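Local structure of peroxiredoxin 6 (Arenicola marina, 2V2G) at residues 14-18 with 19-23; 184-187 with 188-191. The protein probably acts as a thiol-specific peroxidase, reducing hydrogen peroxide and organic hydroperoxides to water and alcohols. The protein carries 1 engineered substitution. All coordinates share one frame; numbering follows the deposited sequence.

Interaction 1: 14-18 with 19-23; sequences ADSTI and GKLKF
Ser16 and Gly19 grip each other through two carbonyl groups approached in quite different ways. The Gly19 carbonyl is met in its own plane, on a lone pair, by the Ser16 hydroxyl, which donates from Ser16 OG to Gly19 O at 2.7 Å. The Ser16 carbonyl is met over its face instead: Gly19 N lies 66° out of the plane, 3.0 Å from Ser16 O. A third flat group, the Asp15 carboxylate, accepts from Ser16 N on the anti side of OD1, 27° out of its plane, while Asp15 OD1 also rests 3.5 Å from Gly19 C.

The Ser16 hydroxyl works twice. With OG placed between its own backbone N and carbonyl carbon (chi1 83°), it faces into the turn, donating to Gly19 and accepting from Ile18 N, which is 3.0 Å from Ser16 OG. These two bonds fix its rotation and largely satisfy a buried polar group. Leu21 CD2 lies 3.7 Å from Ser16 OG, and Ile18 CD1 reaches the same Leu21 CD2 only loosely, at 4.2 Å, the two side chains crossing obliquely.

Beyond the turn the strands are locked by a reciprocal pair, Ala14 N to Leu21 O and Leu21 N to Ala14 O, each 3.0 Å. From the turn itself, Thr17 OG1 bonds to Ile98 N of the neighbouring strand 98-100. Gly19 N to Ser16 O closes a beta turn, which the backbone angles of Thr17 and Ile18 make type I; with an ST turn inside it, it completes an antiparallel beta hairpin that edges the mixed sheet of the thioredoxin-like peroxiredoxin fold.

Interaction 2: 184-187 with 188-191; sequences MVVP and GVSA
Val186 and Val189 meet twice, once through the backbone and once through methyl groups. Val189 N donates to Val186 O at 3.2 Å; the bond is nearly straight at the hydrogen (169°), yet the donor stands 44° above the carbonyl plane and so does not use a lone pair. This i to i+3 bond closes a type I turn from Val186 to Val189. Beside it, Val186 CG2 touches Val189 CG2 at 3.6 Å. The same Val189 methyl lies 3.8 Å from Val186 O, so it packs against the acceptor end of the turn bond as well.

Val185 adds the second apolar contact from the end of the strand. Its CG1, opposite the backbone N about the first torsion (chi1 178°), is directed to Val189 CB at 3.8 Å, and the two side chains cross at about a right angle. Val189 is thus touched by both valines, and it is buried.

Pro187 and Gly188 occupy the two central positions of the turn. The proline ring limits rotation about its own N-CA bond, and its nitrogen carries no hydrogen to donate.

Further out, Val185 is bonded through its backbone to Arg214, whose NH2 also reaches Val189 O, so one residue of strand 214-216 holds both sides of the turn. Ser190 caps the following helix through a bond from Glu193 N to Ser190 OG. Pro187 packs on Thr42 of the second subunit, and its side chain is about 4 Å from a bound benzoic acid.

The one hydrogen bond between the two segments joins uncharged backbone groups, so the turn itself should depend little on the ionisation of any side chain, while Pro187 meets the ligand and the other subunit through apolar ring carbons.

From the N terminus, interaction 1 comes first: residues 14-23 turn back on themselves and close the hairpin of strands 13-16 and 21-22, in the AhpC/TSA part of the chain. Well over a hundred residues later, interaction 2 turns the chain out of strand 183-185 and toward helix 191-197, in the C-terminal domain of 1-Cys peroxiredoxins. Each closes its own short loop, so the two stand in series and neither nest nor cross. The centres of interactions 1 and 2 are about 43 Å apart, on opposite sides of the chain's centre, with about 26 Å between their nearest atoms. Interaction 1 is untouched by the second subunit, whereas interaction 2 packs against it.

Interaction 1: 14-18 with 19-23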
ATOM      1  N   ALA A  14      16.351  -5.648  18.303  1.00 26.14           N
ATOM      2  CA  ALA A  14      15.147  -5.275  19.056  1.00 26.91           C
ATOM      3  C   ALA A  14      14.780  -6.372  20.068  1.00 27.55           C
ATOM      4  O   ALA A  14      15.101  -7.533  19.852  1.00 28.17           O
ATOM      5  CB  ALA A  14      13.992  -5.066  18.113  1.00 26.41           C
ATOM      6  N   ASP A  15      14.097  -6.007  21.154  1.00 27.71           N
ATOM      7  CA  ASP A  15      13.424  -7.008  21.977  1.00 26.46           C
ATOM      8  C   ASP A  15      12.050  -7.379  21.346  1.00 24.60           C
ATOM      9  O   ASP A  15      11.419  -6.649  20.544  1.00 24.91           O
ATOM     10  CB  ASP A  15      13.145  -6.506  23.382  1.00 27.69           C
ATOM     11  CG  ASP A  15      13.182  -7.640  24.470  1.00 31.12           C
ATOM     12  OD1 ASP A  15      13.098  -8.896  24.216  1.00 31.68           O
ATOM     13  OD2 ASP A  15      13.291  -7.248  25.655  1.00 40.04           O
ATOM     14  N   SER A  16      11.609  -8.566  21.725  1.00 23.82           N
ATOM     15  CA  SER A  16      10.426  -9.159  21.154  1.00 24.09           C
ATOM     16  C   SER A  16       9.859 -10.212  22.081  1.00 23.80           C
ATOM     17  O   SER A  16      10.492 -10.590  23.067  1.00 23.39           O
ATOM     18  CB  SER A  16      10.758  -9.790  19.793  1.00 24.06           C
ATOM     19  OG  SER A  16      11.315 -11.089  19.915  1.00 27.10           O
ATOM     20  N   THR A  17       8.688 -10.717  21.705  1.00 23.93           N
ATOM     21  CA  THR A  17       8.077 -11.879  22.372  1.00 24.21           C
ATOM     22  C   THR A  17       8.857 -13.202  22.302  1.00 23.72           C
ATOM     23  O   THR A  17       8.548 -14.141  23.051  1.00 24.76           O
ATOM     24  CB  THR A  17       6.660 -12.106  21.829  1.00 22.59           C
ATOM     25  OG1 THR A  17       6.736 -12.295  20.420  1.00 25.14           O
ATOM     26  CG2 THR A  17       5.782 -10.950  22.213  1.00 23.92           C
ATOM     27  N   ILE A  18       9.833 -13.268  21.394  1.00 23.20           N
ATOM     28  CA  ILE A  18      10.759 -14.391  21.319  1.00 24.97           C
ATOM     29  C   ILE A  18      12.148 -14.008  21.816  1.00 26.49           C
ATOM     30  O   ILE A  18      13.084 -14.762  21.635  1.00 27.89           O
ATOM     31  CB  ILE A  18      10.814 -15.026  19.923  1.00 24.16           C
ATOM     32  CG1 ILE A  18      11.514 -14.113  18.920  1.00 26.39           C
ATOM     33  CG2 ILE A  18       9.394 -15.419  19.449  1.00 26.34           C
ATOM     34  CD1 ILE A  18      11.659 -14.704  17.568  1.00 26.80           C
ATOM     35  N   GLY A  19      12.263 -12.895  22.529  1.00 26.41           N
ATOM     36  CA  GLY A  19      13.541 -12.450  23.068  1.00 26.15           C
ATOM     37  C   GLY A  19      14.247 -11.503  22.113  1.00 26.26           C
ATOM     38  O   GLY A  19      13.666 -11.031  21.138  1.00 25.71           O
ATOM     39  N   LYS A  20      15.499 -11.183  22.404  1.00 26.03           N
ATOM     40  CA  LYS A  20      16.219 -10.258  21.557  1.00 27.68           C
ATOM     41  C   LYS A  20      16.545 -10.904  20.244  1.00 27.13           C
ATOM     42  O   LYS A  20      16.820 -12.106  20.174  1.00 27.80           O
ATOM     43  CB  LYS A  20      17.496  -9.704  22.201  1.00 28.66           C
ATOM     44  CG  LYS A  20      17.232  -8.831  23.453  1.00 32.11           C
ATOM     45  CD  LYS A  20      18.473  -7.991  23.796  1.00 32.63           C
ATOM     46  CE  LYS A  20      18.376  -7.362  25.201  1.00 33.97           C
ATOM     47  NZ  LYS A  20      19.715  -6.869  25.739  1.00 35.58           N
ATOM     48  N   LEU A  21      16.456 -10.104  19.195  1.00 27.06           N
ATOM     49  CA  LEU A  21      16.756 -10.545  17.859  1.00 27.52           C
ATOM     50  C   LEU A  21      17.483  -9.497  17.047  1.00 27.26           C
ATOM     51  O   LEU A  21      17.415  -8.293  17.312  1.00 27.99           O
ATOM     52  CB  LEU A  21      15.504 -10.990  17.150  1.00 27.61           C
ATOM     53  CG  LEU A  21      14.378 -10.034  16.845  1.00 29.45           C
ATOM     54  CD1 LEU A  21      14.657  -9.256  15.537  1.00 33.36           C
ATOM     55  CD2 LEU A  21      13.085 -10.883  16.657  1.00 30.77           C
ATOM     56  N   LYS A  22      18.195 -10.003  16.049  1.00 25.18           N
ATOM     57  CA  LYS A  22      18.909  -9.195  15.101  1.00 24.32           C
ATOM     58  C   LYS A  22      18.256  -9.486  13.733  1.00 23.77           C
ATOM     59  O   LYS A  22      18.105 -10.635  13.292  1.00 21.02           O
ATOM     60  CB  LYS A  22      20.389  -9.519  15.113  1.00 24.44           C
ATOM     61  CG  LYS A  22      21.249  -8.724  14.146  1.00 27.73           C
ATOM     62  CD  LYS A  22      21.689  -7.375  14.719  1.00 32.60           C
ATOM     63  CE  LYS A  22      22.903  -6.786  13.974  1.00 34.52           C
ATOM     64  NZ  LYS A  22      22.962  -5.285  14.097  1.00 36.22           N
ATOM     65  N   PHE A  23      17.741  -8.453  13.095  1.00 22.10           N
ATOM     66  CA  PHE A  23      16.780  -8.662  12.035  1.00 23.69           C
ATOM     67  C   PHE A  23      17.264  -9.525  10.843  1.00 23.20           C
ATOM     68  O   PHE A  23      16.549 -10.426  10.387  1.00 23.91           O
ATOM     69  CB  PHE A  23      16.173  -7.302  11.542  1.00 23.36           C
ATOM     70  CG  PHE A  23      15.064  -7.464  10.567  1.00 23.85           C
ATOM     71  CD1 PHE A  23      13.862  -8.106  10.926  1.00 26.40           C
ATOM     72  CD2 PHE A  23      15.219  -7.060   9.261  1.00 24.82           C
ATOM     73  CE1 PHE A  23      12.829  -8.307   9.997  1.00 27.53           C
ATOM     74  CE2 PHE A  23      14.162  -7.217   8.319  1.00 29.43           C
ATOM     75  CZ  PHE A  23      12.978  -7.889   8.708  1.00 26.33           C
TER

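Interaction 2: 184-187 with 188-191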
ATOM      1  N   MET A 184       2.072  -9.503 -18.272  1.00 23.97           N
ATOM      2  CA  MET A 184       2.671  -8.768 -19.343  1.00 24.07           C
ATOM      3  C   MET A 184       4.110  -9.127 -19.508  1.00 23.78           C
ATOM      4  O   MET A 184       4.833  -9.284 -18.536  1.00 24.93           O
ATOM      5  CB  MET A 184       2.545  -7.249 -19.103  1.00 24.93           C
ATOM      6  CG  MET A 184       1.229  -6.790 -18.612  1.00 25.80           C
ATOM      7  SD  MET A 184      -0.194  -7.268 -19.589  1.00 34.05           S
ATOM      8  CE  MET A 184       0.269  -6.656 -21.119  1.00 22.92           C
ATOM      9  N   VAL A 185       4.547  -9.248 -20.759  1.00 22.64           N
ATOM     10  CA  VAL A 185       5.973  -9.454 -21.072  1.00 23.27           C
ATOM     11  C   VAL A 185       6.656  -8.081 -20.880  1.00 23.96           C
ATOM     12  O   VAL A 185       6.165  -7.077 -21.370  1.00 24.01           O
ATOM     13  CB  VAL A 185       6.178  -9.933 -22.489  1.00 21.52           C
ATOM     14  CG1 VAL A 185       7.672 -10.088 -22.789  1.00 23.40           C
ATOM     15  CG2 VAL A 185       5.496 -11.303 -22.667  1.00 21.69           C
ATOM     16  N   VAL A 186       7.760  -8.066 -20.159  1.00 25.22           N
ATOM     17  CA  VAL A 186       8.438  -6.803 -19.833  1.00 26.12           C
ATOM     18  C   VAL A 186       9.038  -6.218 -21.114  1.00 26.68           C
ATOM     19  O   VAL A 186       9.450  -6.961 -22.013  1.00 25.65           O
ATOM     20  CB  VAL A 186       9.465  -6.985 -18.686  1.00 25.94           C
ATOM     21  CG1 VAL A 186       8.758  -7.449 -17.394  1.00 25.45           C
ATOM     22  CG2 VAL A 186      10.613  -7.936 -19.160  1.00 24.55           C
ATOM     23  N   PRO A 187       9.124  -4.865 -21.217  1.00 28.93           N
ATOM     24  CA  PRO A 187       9.674  -4.236 -22.436  1.00 29.14           C
ATOM     25  C   PRO A 187      11.067  -4.740 -22.875  1.00 28.40           C
ATOM     26  O   PRO A 187      11.347  -4.810 -24.096  1.00 29.14           O
ATOM     27  CB  PRO A 187       9.764  -2.760 -22.028  1.00 29.68           C
ATOM     28  CG  PRO A 187       8.719  -2.601 -21.009  1.00 30.47           C
ATOM     29  CD  PRO A 187       8.683  -3.844 -20.238  1.00 29.09           C
ATOM     30  N   GLY A 188      11.919  -5.100 -21.908  1.00 27.72           N
ATOM     31  CA  GLY A 188      13.283  -5.519 -22.196  1.00 28.17           C
ATOM     32  C   GLY A 188      13.477  -6.805 -23.004  1.00 28.18           C
ATOM     33  O   GLY A 188      14.586  -7.086 -23.501  1.00 29.60           O
ATOM     34  N   VAL A 189      12.417  -7.605 -23.122  1.00 27.13           N
ATOM     35  CA  VAL A 189      12.465  -8.868 -23.859  1.00 26.63           C
ATOM     36  C   VAL A 189      12.243  -8.598 -25.349  1.00 27.12           C
ATOM     37  O   VAL A 189      11.186  -8.146 -25.777  1.00 26.40           O
ATOM     38  CB  VAL A 189      11.397  -9.867 -23.311  1.00 27.02           C
ATOM     39  CG1 VAL A 189      11.403 -11.208 -24.090  1.00 23.67           C
ATOM     40  CG2 VAL A 189      11.622 -10.096 -21.818  1.00 25.36           C
ATOM     41  N   SER A 190      13.236  -8.933 -26.157  1.00 27.06           N
ATOM     42  CA  SER A 190      13.131  -8.721 -27.602  1.00 27.61           C
ATOM     43  C   SER A 190      12.118  -9.683 -28.222  1.00 27.38           C
ATOM     44  O   SER A 190      11.769 -10.706 -27.638  1.00 27.37           O
ATOM     45  CB  SER A 190      14.498  -8.955 -28.256  1.00 27.35           C
ATOM     46  OG  SER A 190      14.886 -10.317 -28.100  1.00 29.89           O
ATOM     47  N   ALA A 191      11.669  -9.378 -29.430  1.00 28.95           N
ATOM     48  CA  ALA A 191      10.787 -10.307 -30.149  1.00 28.79           C
ATOM     49  C   ALA A 191      11.475 -11.651 -30.374  1.00 29.51           C
ATOM     50  O   ALA A 191      10.878 -12.710 -30.155  1.00 28.64           O
ATOM     51  CB  ALA A 191      10.332  -9.717 -31.445  1.00 29.34           C
TER